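Local coordinates for electron transfer flavoprotein, alpha subunit (Thermotoga maritima, PDB 7KOE) that binds FAD and, as the alpha subunit of an electron transfer flavoprotein, probably relays electrons between redox partners, at residues 123-128 with 137-142; 30-35 with 127-132; 239-244 with 256-261; 213-218 with 265-270. All blocks are in the same frame, centred on the assembly; numbering follows the deposited sequence.

Contact 1: 123-128 with 137-142; sequences DCTGLD and AMTRPT. With FAD (flavin-adenine dinucleotide), chain I.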
# COMPACT_ATOMS: atom_id res chain seq x y z
N ASP B 123 6.64 37.05 20.80
CA ASP B 123 7.86 36.28 21.11
C ASP B 123 8.44 35.62 19.87
O ASP B 123 8.75 34.43 19.86
CB ASP B 123 7.60 35.26 22.22
CG ASP B 123 8.86 34.88 22.98
OD1 ASP B 123 9.31 35.69 23.82
OD2 ASP B 123 9.40 33.78 22.74
N CYS B 124 8.58 36.40 18.80
CA CYS B 124 9.10 35.88 17.55
C CYS B 124 10.59 35.62 17.65
O CYS B 124 11.31 36.22 18.45
CB CYS B 124 8.82 36.84 16.40
SG CYS B 124 7.10 37.26 16.21
N THR B 125 11.06 34.68 16.83
CA THR B 125 12.47 34.33 16.79
C THR B 125 13.03 34.26 15.37
O THR B 125 14.23 34.02 15.21
CB THR B 125 12.71 32.97 17.46
OG1 THR B 125 11.75 32.02 16.98
CG2 THR B 125 12.62 33.07 18.97
N GLY B 126 12.20 34.46 14.35
CA GLY B 126 12.60 34.16 12.99
C GLY B 126 12.18 35.17 11.95
O GLY B 126 11.76 34.77 10.86
N LEU B 127 12.24 36.46 12.28
CA LEU B 127 11.84 37.53 11.37
C LEU B 127 12.64 37.50 10.08
O LEU B 127 13.87 37.42 10.09
CB LEU B 127 12.01 38.89 12.04
CG LEU B 127 11.16 39.22 13.26
CD1 LEU B 127 11.42 40.65 13.64
CD2 LEU B 127 9.70 39.00 12.96
N ASP B 128 11.93 37.56 8.95
CA ASP B 128 12.53 37.52 7.63
C ASP B 128 11.53 38.08 6.64
O ASP B 128 10.32 38.00 6.86
CB ASP B 128 12.94 36.10 7.24
CG ASP B 128 14.23 36.06 6.44
OD1 ASP B 128 14.79 37.14 6.16
OD2 ASP B 128 14.67 34.95 6.09
N ALA B 137 7.90 37.46 7.61
CA ALA B 137 7.60 36.09 8.04
C ALA B 137 8.03 35.95 9.49
O ALA B 137 9.20 35.75 9.79
CB ALA B 137 8.32 35.08 7.15
N MET B 138 7.06 36.05 10.40
CA MET B 138 7.32 36.07 11.83
C MET B 138 7.24 34.64 12.37
O MET B 138 6.16 34.11 12.62
CB MET B 138 6.33 36.99 12.53
CG MET B 138 6.20 38.35 11.85
SD MET B 138 4.69 39.25 12.21
CE MET B 138 3.65 38.75 10.84
N THR B 139 8.40 34.02 12.54
CA THR B 139 8.50 32.65 13.05
C THR B 139 8.61 32.71 14.56
O THR B 139 9.55 33.29 15.11
CB THR B 139 9.69 31.92 12.43
OG1 THR B 139 9.43 31.67 11.05
CG2 THR B 139 9.94 30.61 13.15
N ARG B 140 7.66 32.10 15.25
CA ARG B 140 7.68 32.13 16.70
C ARG B 140 7.48 30.73 17.27
O ARG B 140 6.82 29.89 16.65
CB ARG B 140 6.57 33.04 17.23
CG ARG B 140 5.27 32.86 16.53
CD ARG B 140 4.22 33.73 17.16
NE ARG B 140 4.21 33.57 18.60
CZ ARG B 140 3.30 32.87 19.26
NH1 ARG B 140 2.32 32.27 18.61
NH2 ARG B 140 3.38 32.78 20.58
N PRO B 141 8.04 30.44 18.44
CA PRO B 141 7.79 29.14 19.07
C PRO B 141 6.43 29.07 19.76
O PRO B 141 6.10 29.91 20.59
CB PRO B 141 8.93 29.02 20.08
CG PRO B 141 9.33 30.40 20.38
CD PRO B 141 9.09 31.20 19.14
N THR B 142 5.64 28.07 19.39
CA THR B 142 4.41 27.74 20.09
C THR B 142 4.58 26.38 20.76
O THR B 142 5.60 25.71 20.58
CB THR B 142 3.22 27.74 19.13
OG1 THR B 142 3.31 26.62 18.24
CG2 THR B 142 3.19 29.00 18.31
PA FAD I . -3.59 33.73 24.90
O1A FAD I . -2.16 33.80 25.31
O2A FAD I . -4.21 34.92 24.26
O5B FAD I . -4.48 33.30 26.15
C5B FAD I . -4.59 34.23 27.25
C4B FAD I . -5.89 34.01 27.97
O4B FAD I . -6.98 34.52 27.17
C3B FAD I . -6.28 32.55 28.24
O3B FAD I . -5.67 32.04 29.41
C2B FAD I . -7.79 32.70 28.42
O2B FAD I . -8.14 33.19 29.70
C1B FAD I . -8.12 33.71 27.33
N9A FAD I . -8.42 33.08 26.06
C8A FAD I . -7.54 32.67 25.10
N7A FAD I . -8.13 32.12 24.07
C5A FAD I . -9.48 32.16 24.38
C6A FAD I . -10.63 31.73 23.69
N6A FAD I . -10.60 31.14 22.50
N1A FAD I . -11.82 31.92 24.30
C2A FAD I . -11.85 32.51 25.50
N3A FAD I . -10.83 32.96 26.23
C4A FAD I . -9.67 32.75 25.61
N1 FAD I . -2.84 34.17 17.11
C2 FAD I . -2.27 35.39 17.12
O2 FAD I . -2.94 36.40 17.33
N3 FAD I . -0.94 35.56 16.91
C4 FAD I . -0.10 34.51 16.67
O4 FAD I . 1.09 34.71 16.49
C4X FAD I . -0.66 33.22 16.65
N5 FAD I . 0.13 32.20 16.41
C5X FAD I . -0.44 30.96 16.39
C6 FAD I . 0.39 29.85 16.14
C7 FAD I . -0.11 28.57 16.10
C7M FAD I . 0.81 27.41 15.83
C8 FAD I . -1.49 28.36 16.33
C8M FAD I . -2.06 26.97 16.29
C9 FAD I . -2.31 29.44 16.58
C9A FAD I . -1.81 30.75 16.61
N10 FAD I . -2.62 31.86 16.86
C10 FAD I . -2.07 33.12 16.88
C1' FAD I . -4.06 31.68 17.10
C2' FAD I . -4.49 32.19 18.46
O2' FAD I . -4.10 31.27 19.46
C3' FAD I . -6.00 32.38 18.53
O3' FAD I . -6.35 33.58 17.86
C4' FAD I . -6.54 32.41 19.96
O4' FAD I . -7.81 33.08 19.99
C5' FAD I . -5.60 33.10 20.92
O5' FAD I . -5.01 32.11 21.81
P FAD I . -3.53 32.34 22.35
O1P FAD I . -2.71 31.13 22.06
O2P FAD I . -3.05 33.65 21.82
O3P FAD I . -3.77 32.48 23.92
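T125 sets OG1 between its backbone N and its carbonyl carbon (chi1 48°). That turns the hydroxyl onto O of T139. R140 CG takes the same kind of position (chi1 44°), and with the bend at chi3 this carries the guanidinium off the strand to the flavin. The setting is the electron transfer flavoprotein domain. Here the chain leaves 120-124, an outermost strand of the parallel sheet, and runs roughly antiparallel past 137-142, the first strand of a beta hairpin with 147-152.

T139 O takes two bonds from one residue. T125 N lies 2.7 Å from T139 O in a nearly straight bond, along the C=O axis. T125 OG1 sits 3.2 Å from T139 O, above the carbonyl plane. The T125 and P141 side chains reach toward each other tip to tip, with OG1 3.5 Å from P141 CD. With T125 replaced by alanine, T139 O would probably lose its second donor and a gap would open beside the P141 ring. At the far end, A137 N bonds D128 O at 2.6 Å.

The apolar side holds C124 SG, 3.8 Å from M138 CB, and L127 CD2, 3.7 Å from M138 CG. The carboxylate of D123 turns elsewhere, to a salt bridge with R164.

R140 and T142 belong to the FAD pocket. T142 CG2 touches the flavin's methyl-bearing ring. R140 NE is hydrogen-bonded to O of A122, which is likely to limit the turning of the guanidinium. The flavin meets this group at its edge, near its plane, with R140 NH1 3.1 Å from FAD N5.

Contact 2: 30-35 with 127-132; sequences RDLASK and LDIIPD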
# COMPACT_ATOMS: atom_id res chain seq x y z
N ARG B 30 17.60 46.60 10.48
CA ARG B 30 18.53 46.92 9.41
C ARG B 30 18.62 45.78 8.40
O ARG B 30 18.64 46.01 7.19
CB ARG B 30 19.91 47.22 9.98
CG ARG B 30 20.02 48.56 10.67
CD ARG B 30 19.55 49.67 9.76
NE ARG B 30 20.55 50.05 8.77
CZ ARG B 30 20.30 50.82 7.71
NH1 ARG B 30 19.08 51.29 7.52
NH2 ARG B 30 21.26 51.11 6.86
N ASP B 31 18.67 44.54 8.89
CA ASP B 31 18.61 43.39 8.00
C ASP B 31 17.22 43.21 7.39
O ASP B 31 17.10 42.56 6.35
CB ASP B 31 19.01 42.12 8.76
CG ASP B 31 20.48 42.12 9.13
OD1 ASP B 31 21.28 42.74 8.40
OD2 ASP B 31 20.83 41.50 10.15
N LEU B 32 16.19 43.77 8.02
CA LEU B 32 14.87 43.77 7.40
C LEU B 32 14.76 44.87 6.36
O LEU B 32 14.15 44.66 5.30
CB LEU B 32 13.79 43.95 8.47
CG LEU B 32 13.65 42.81 9.48
CD1 LEU B 32 12.60 43.15 10.51
CD2 LEU B 32 13.30 41.52 8.76
N ALA B 33 15.34 46.04 6.62
CA ALA B 33 15.32 47.13 5.65
C ALA B 33 16.27 46.90 4.49
O ALA B 33 16.11 47.53 3.44
CB ALA B 33 15.65 48.45 6.33
N SER B 34 17.27 46.03 4.65
CA SER B 34 18.14 45.69 3.53
C SER B 34 17.44 44.79 2.52
O SER B 34 17.84 44.78 1.35
CB SER B 34 19.41 45.00 4.03
OG SER B 34 19.12 43.72 4.57
N LYS B 35 16.42 44.06 2.94
CA LYS B 35 15.63 43.23 2.04
C LYS B 35 14.26 43.82 1.75
O LYS B 35 13.55 43.30 0.88
CB LYS B 35 15.49 41.82 2.60
CG LYS B 35 16.79 41.24 3.12
CD LYS B 35 16.87 39.74 2.88
CE LYS B 35 17.51 39.03 4.05
NZ LYS B 35 17.47 37.54 3.90
N LEU B 127 12.24 36.46 12.28
CA LEU B 127 11.84 37.53 11.37
C LEU B 127 12.64 37.50 10.08
O LEU B 127 13.87 37.42 10.09
CB LEU B 127 12.01 38.89 12.04
CG LEU B 127 11.16 39.22 13.26
CD1 LEU B 127 11.42 40.65 13.64
CD2 LEU B 127 9.70 39.00 12.96
N ASP B 128 11.93 37.56 8.95
CA ASP B 128 12.53 37.52 7.63
C ASP B 128 11.53 38.08 6.64
O ASP B 128 10.32 38.00 6.86
CB ASP B 128 12.94 36.10 7.24
CG ASP B 128 14.23 36.06 6.44
OD1 ASP B 128 14.79 37.14 6.16
OD2 ASP B 128 14.67 34.95 6.09
N ILE B 129 12.04 38.65 5.55
CA ILE B 129 11.21 39.26 4.52
C ILE B 129 11.11 38.30 3.35
O ILE B 129 12.14 37.81 2.85
CB ILE B 129 11.78 40.62 4.08
CG1 ILE B 129 11.75 41.62 5.24
CG2 ILE B 129 11.02 41.16 2.87
CD1 ILE B 129 10.39 42.24 5.51
N ILE B 130 9.89 38.00 2.92
CA ILE B 130 9.66 37.21 1.71
C ILE B 130 9.70 38.15 0.52
O ILE B 130 9.29 39.32 0.63
CB ILE B 130 8.35 36.41 1.80
CG1 ILE B 130 7.15 37.33 2.01
CG2 ILE B 130 8.44 35.37 2.90
CD1 ILE B 130 5.82 36.64 1.83
N PRO B 131 10.21 37.72 -0.64
CA PRO B 131 10.40 38.66 -1.76
C PRO B 131 9.17 38.91 -2.61
O PRO B 131 9.25 39.72 -3.54
CB PRO B 131 11.49 37.96 -2.58
CG PRO B 131 11.25 36.52 -2.35
CD PRO B 131 10.82 36.41 -0.92
N ASP B 132 8.04 38.26 -2.34
CA ASP B 132 6.89 38.39 -3.24
C ASP B 132 6.11 39.68 -2.99
O ASP B 132 6.03 40.54 -3.87
CB ASP B 132 5.98 37.17 -3.10
CG ASP B 132 6.74 35.87 -3.16
OD1 ASP B 132 7.20 35.50 -4.26
OD2 ASP B 132 6.89 35.21 -2.11
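L32 and I129 cross obliquely, and L32 meets L127 in the same way. One leucine thus serves two partners with its two branches. L32 CD2 lies 3.8 Å from I129 CG1, while L32 CD1 faces L127 CD1 at 4.2 Å. I129 puts CG1 anti to its carbonyl carbon (chi1 -64°), and this branch turns in to the helix. Its other branch, CG2, comes to 3.9 Å from K35 O.

The contact joins the C-terminal part of helix 21-33 to the loop between strands 120-124 and 137-142. L32 and L127 both also touch L98 of the central parallel sheet, so the leucine pair is part of the packing of helix against sheet. K28, further back on the helix, adds a bond from its amine to O of L127.

At the outer rim K35 and D128 slant across each other. The lysine chain bends at chi2 and chi3 to bring its amine round. K35 NZ stands 3.5 Å from D128 OD1, a long and weak salt bridge. D128 OD1 also takes a weak bond from the backbone N of I129.

The chemistry is mostly apolar. L32, L127 and I129 carry the packing, and the charged pair at the exposed edge is likely to add only modest electrostatic hold.

Contact 3: 239-244 with 256-261; sequences GGEVGA and PEHQVG. With FAD (flavin-adenine dinucleotide), chain J.
H258 ND1 donates to V242 O at 2.8 Å, with an N-H...O angle of 170°. The acceptor lies in the imidazole plane, at the ring edge, while the donor is tilted 32° from the carbonyl plane. H258 thus binds a backbone carbonyl of 241-244, an outermost strand of the parallel sheet in the Rossmann-like FAD-binding domain.

Two other side-chain atoms come close to the ring. V242 CG1 packs 3.8 Å from H258 ND1. E241 OE2 comes to 3.3 Å from H258 CE1, the two side chains crossing at about a right angle. The carboxylate and ring planes are 34° apart. Were H258 a leucine, V242 O would probably be left without its side-chain donor.

A244 and Q259 form a single beta bridge. V260 N bonds A244 O at 3.0 Å, from above the carbonyl plane.

V260 O accepts from FAD N3 at 2.8 Å. Q259 NE2 lies 3.0 Å from FAD O4, while its OE1 is held by R246. V260 is held to the strand by its N and accepts the flavin N3-H by its O, so the bridge is likely to help place that carbonyl. The carboxylate near H258 may polarise the imidazole.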
# COMPACT_ATOMS: atom_id res chain seq x y z
N GLY B 239 23.43 36.48 38.80
CA GLY B 239 22.18 37.21 38.81
C GLY B 239 20.99 36.37 38.42
O GLY B 239 20.07 36.87 37.75
N GLY B 240 20.98 35.10 38.81
CA GLY B 240 19.95 34.18 38.39
C GLY B 240 19.41 33.34 39.53
O GLY B 240 19.86 33.44 40.68
N GLU B 241 18.43 32.51 39.19
CA GLU B 241 17.69 31.70 40.14
C GLU B 241 18.28 30.29 40.19
O GLU B 241 18.86 29.80 39.22
CB GLU B 241 16.21 31.68 39.74
CG GLU B 241 15.24 31.05 40.74
CD GLU B 241 15.07 31.89 41.99
OE1 GLU B 241 15.25 33.12 41.92
OE2 GLU B 241 14.75 31.31 43.05
N VAL B 242 18.15 29.64 41.34
CA VAL B 242 18.61 28.27 41.53
C VAL B 242 17.43 27.35 41.26
O VAL B 242 16.31 27.56 41.73
CB VAL B 242 19.24 28.05 42.91
CG1 VAL B 242 18.32 28.48 44.05
CG2 VAL B 242 19.67 26.60 43.09
N GLY B 243 17.65 26.35 40.41
CA GLY B 243 16.61 25.38 40.12
C GLY B 243 16.86 24.05 40.82
O GLY B 243 17.78 23.90 41.62
N ALA B 244 16.02 23.07 40.50
CA ALA B 244 16.15 21.74 41.06
C ALA B 244 15.58 20.71 40.10
O ALA B 244 14.99 21.03 39.07
CB ALA B 244 15.44 21.62 42.41
N PRO B 256 9.48 22.74 46.37
CA PRO B 256 9.00 22.34 45.04
C PRO B 256 8.77 23.49 44.07
O PRO B 256 8.50 23.22 42.88
CB PRO B 256 7.68 21.61 45.34
CG PRO B 256 7.31 22.06 46.71
CD PRO B 256 8.59 22.24 47.43
N GLU B 257 8.86 24.74 44.51
CA GLU B 257 8.81 25.89 43.61
C GLU B 257 10.10 26.08 42.83
O GLU B 257 10.13 26.90 41.91
CB GLU B 257 8.48 27.17 44.39
CG GLU B 257 7.04 27.29 44.87
CD GLU B 257 6.74 26.47 46.10
OE1 GLU B 257 7.26 26.80 47.19
OE2 GLU B 257 5.98 25.48 45.99
N HIS B 258 11.15 25.34 43.17
CA HIS B 258 12.42 25.38 42.48
C HIS B 258 12.58 24.25 41.47
O HIS B 258 13.67 24.06 40.94
CB HIS B 258 13.57 25.31 43.49
CG HIS B 258 13.74 26.56 44.28
ND1 HIS B 258 14.69 27.51 43.97
CD2 HIS B 258 13.08 27.03 45.37
CE1 HIS B 258 14.61 28.51 44.83
NE2 HIS B 258 13.65 28.24 45.69
N GLN B 259 11.51 23.50 41.20
CA GLN B 259 11.62 22.31 40.37
C GLN B 259 11.50 22.68 38.90
O GLN B 259 10.65 23.47 38.50
CB GLN B 259 10.54 21.30 40.74
CG GLN B 259 10.84 19.90 40.27
CD GLN B 259 9.62 19.02 40.31
OE1 GLN B 259 9.11 18.70 41.38
NE2 GLN B 259 9.14 18.63 39.14
N VAL B 260 12.36 22.07 38.09
CA VAL B 260 12.47 22.36 36.66
C VAL B 260 12.16 21.09 35.90
O VAL B 260 12.72 20.03 36.19
CB VAL B 260 13.88 22.89 36.31
CG1 VAL B 260 14.02 23.07 34.82
CG2 VAL B 260 14.15 24.19 37.02
N GLY B 261 11.25 21.19 34.93
CA GLY B 261 11.00 20.06 34.06
C GLY B 261 9.58 19.99 33.53
O GLY B 261 8.97 21.01 33.23
PA FAD J . 19.40 11.06 38.88
O1A FAD J . 19.70 10.06 39.93
O2A FAD J . 18.74 10.47 37.65
O5B FAD J . 20.67 11.86 38.54
C5B FAD J . 21.91 11.64 39.25
C4B FAD J . 23.05 12.08 38.38
O4B FAD J . 24.02 12.79 39.18
C3B FAD J . 23.81 10.95 37.68
O3B FAD J . 24.10 11.30 36.33
C2B FAD J . 25.07 10.81 38.52
O2B FAD J . 26.17 10.33 37.76
C1B FAD J . 25.30 12.26 38.93
N9A FAD J . 26.12 12.43 40.12
C8A FAD J . 26.24 11.56 41.17
N7A FAD J . 27.06 11.97 42.11
C5A FAD J . 27.51 13.19 41.64
C6A FAD J . 28.41 14.14 42.17
N6A FAD J . 29.04 14.00 43.34
N1A FAD J . 28.64 15.26 41.44
C2A FAD J . 28.02 15.41 40.27
N3A FAD J . 27.16 14.58 39.68
C4A FAD J . 26.95 13.49 40.41
N1 FAD J . 12.02 15.38 36.96
C2 FAD J . 12.30 16.71 37.03
O2 FAD J . 13.42 17.11 37.34
N3 FAD J . 11.32 17.63 36.76
C4 FAD J . 10.04 17.35 36.40
O4 FAD J . 9.24 18.26 36.17
C4X FAD J . 9.74 15.94 36.33
N5 FAD J . 8.55 15.60 36.00
C5X FAD J . 8.26 14.26 35.93
C6 FAD J . 6.98 13.88 35.58
C7 FAD J . 6.63 12.54 35.49
C7M FAD J . 5.22 12.17 35.11
C8 FAD J . 7.59 11.56 35.77
C8M FAD J . 7.25 10.10 35.67
C9 FAD J . 8.88 11.93 36.12
C9A FAD J . 9.22 13.27 36.21
N10 FAD J . 10.52 13.69 36.54
C10 FAD J . 10.81 15.03 36.64
C1' FAD J . 11.55 12.71 36.89
C2' FAD J . 12.49 12.34 35.75
O2' FAD J . 11.89 11.34 34.93
C3' FAD J . 13.78 11.80 36.34
O3' FAD J . 13.50 10.57 37.00
C4' FAD J . 14.45 12.74 37.34
O4' FAD J . 14.64 14.02 36.74
C5' FAD J . 15.77 12.22 37.86
O5' FAD J . 16.41 13.27 38.61
P FAD J . 17.97 13.43 38.62
O1P FAD J . 18.28 14.69 39.43
O2P FAD J . 18.53 13.37 37.28
O3P FAD J . 18.45 12.18 39.46

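Contact 4: 213-218 with 265-270; sequences PVVVAG and KTVRPV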
# COMPACT_ATOMS: atom_id res chain seq x y z
N PRO B 213 17.82 35.01 33.93
CA PRO B 213 18.73 34.80 32.80
C PRO B 213 19.67 33.63 32.99
O PRO B 213 20.24 33.15 32.00
CB PRO B 213 19.50 36.13 32.71
CG PRO B 213 18.77 37.08 33.61
CD PRO B 213 18.14 36.24 34.67
N VAL B 214 19.87 33.17 34.22
CA VAL B 214 20.73 32.03 34.51
C VAL B 214 19.98 31.13 35.49
O VAL B 214 19.51 31.60 36.53
CB VAL B 214 22.09 32.46 35.09
CG1 VAL B 214 22.80 31.29 35.75
CG2 VAL B 214 22.97 33.04 34.01
N VAL B 215 19.83 29.86 35.14
CA VAL B 215 19.25 28.88 36.04
C VAL B 215 20.31 27.82 36.29
O VAL B 215 20.68 27.07 35.38
CB VAL B 215 17.97 28.26 35.48
CG1 VAL B 215 17.49 27.14 36.38
CG2 VAL B 215 16.90 29.31 35.35
N VAL B 216 20.84 27.78 37.51
CA VAL B 216 21.74 26.73 37.94
C VAL B 216 20.97 25.73 38.79
O VAL B 216 20.42 26.08 39.84
CB VAL B 216 22.99 27.30 38.65
CG1 VAL B 216 22.63 28.36 39.67
CG2 VAL B 216 23.77 26.18 39.31
N ALA B 217 20.87 24.50 38.31
CA ALA B 217 19.97 23.52 38.90
C ALA B 217 20.73 22.24 39.19
O ALA B 217 21.77 21.96 38.59
CB ALA B 217 18.79 23.23 37.98
N GLY B 218 20.19 21.45 40.11
CA GLY B 218 20.81 20.19 40.44
C GLY B 218 19.85 19.24 41.12
O GLY B 218 18.78 19.64 41.59
N LYS B 265 8.70 23.70 36.37
CA LYS B 265 8.67 24.94 35.61
C LYS B 265 9.60 24.81 34.41
O LYS B 265 10.72 24.32 34.54
CB LYS B 265 9.08 26.13 36.47
CG LYS B 265 8.07 26.45 37.56
CD LYS B 265 8.66 27.35 38.63
CE LYS B 265 7.64 27.65 39.72
NZ LYS B 265 8.21 28.53 40.78
N THR B 266 9.11 25.24 33.25
CA THR B 266 9.91 25.22 32.03
C THR B 266 10.72 26.51 31.99
O THR B 266 10.17 27.60 31.84
CB THR B 266 9.01 25.09 30.80
OG1 THR B 266 8.41 23.79 30.80
CG2 THR B 266 9.82 25.25 29.53
N VAL B 267 12.03 26.38 32.14
CA VAL B 267 12.91 27.54 32.17
C VAL B 267 13.24 27.95 30.74
O VAL B 267 13.23 27.14 29.81
CB VAL B 267 14.18 27.24 32.99
CG1 VAL B 267 13.81 26.81 34.38
CG2 VAL B 267 15.02 26.16 32.34
N ARG B 268 13.49 29.24 30.56
CA ARG B 268 14.09 29.77 29.33
C ARG B 268 15.15 30.80 29.70
O ARG B 268 14.95 32.01 29.51
CB ARG B 268 13.02 30.36 28.42
CG ARG B 268 13.44 30.52 26.98
CD ARG B 268 12.84 31.78 26.38
NE ARG B 268 11.45 31.95 26.78
CZ ARG B 268 10.79 33.10 26.74
NH1 ARG B 268 11.41 34.20 26.33
NH2 ARG B 268 9.53 33.16 27.13
N PRO B 269 16.30 30.36 30.23
CA PRO B 269 17.39 31.31 30.47
C PRO B 269 18.29 31.42 29.26
O PRO B 269 18.01 30.80 28.22
CB PRO B 269 18.11 30.70 31.67
CG PRO B 269 18.02 29.26 31.41
CD PRO B 269 16.70 29.02 30.70
N VAL B 270 19.37 32.20 29.36
CA VAL B 270 20.40 32.15 28.33
C VAL B 270 21.53 31.22 28.72
O VAL B 270 22.44 30.99 27.91
CB VAL B 270 20.95 33.56 28.02
CG1 VAL B 270 19.82 34.48 27.60
CG2 VAL B 270 21.70 34.11 29.21
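The flat group here is the peptide carbonyl of P213; P269 CB and V270 N both come to its oxygen. P269 CB lies 3.3 Å from P213 O. V270 N approaches from a direction tilted 33° from the carbonyl plane and forms a hydrogen bond, N to P213 O 2.9 Å. The puckered ring of P269 also turns CG to V215, 4.1 Å from V215 CG2. The P269 ring and the V215 side chain cross at about a right angle.

This is the start of two neighbouring strands in the parallel sheet of the Rossmann-like FAD-binding domain. Segment 213-218 holds strand 214-218, which lies between 241-244 and 271-275. Segment 265-270 is the loop that leads into 271-275. The V270 to P213 bond stands just ahead of the regular pairing, in which V215 bonds L271 and F273.

V215 directs one methyl at the loop. It sets CG1 anti to its backbone N (chi1 174°), which leaves CG2 to touch two residues. Besides P269, CG2 reaches V267 CG1, also at 4.1 Å. These valines and P269 are buried, and the packing between them is apolar.

The neighbouring Electron transfer flavoprotein chain covers the outer end, where its V283 packs on P213 and V214, and its L282 on V270. V270 places CG2 between its backbone N and carbonyl carbon, with CG1 anti to the latter (chi1 -57°), and CG2 lies 3.3 Å from P213 O.

From the N terminus, helix 21-33 comes first. Contact 2 closes a long loop, bringing 30-35 to 127-132 after about ninety residues. Contact 1 begins on the stretch where contact 2 ends, sharing L127 and D128, and closes a short loop from 123-128 to 137-142. Together they tie helix, edge strand and hairpin in the N-terminal domain. The chain then enters the FAD-binding domain. Contact 4 joins 213-218 to 265-270, and contact 3 is nested within its loop. Strands 241-244 and 214-218 are neighbours in one sheet, linking these two contacts. Across the domains, R268 NH1 of contact 4 reaches D123 OD1 of contact 1 in a long, weak ion pair.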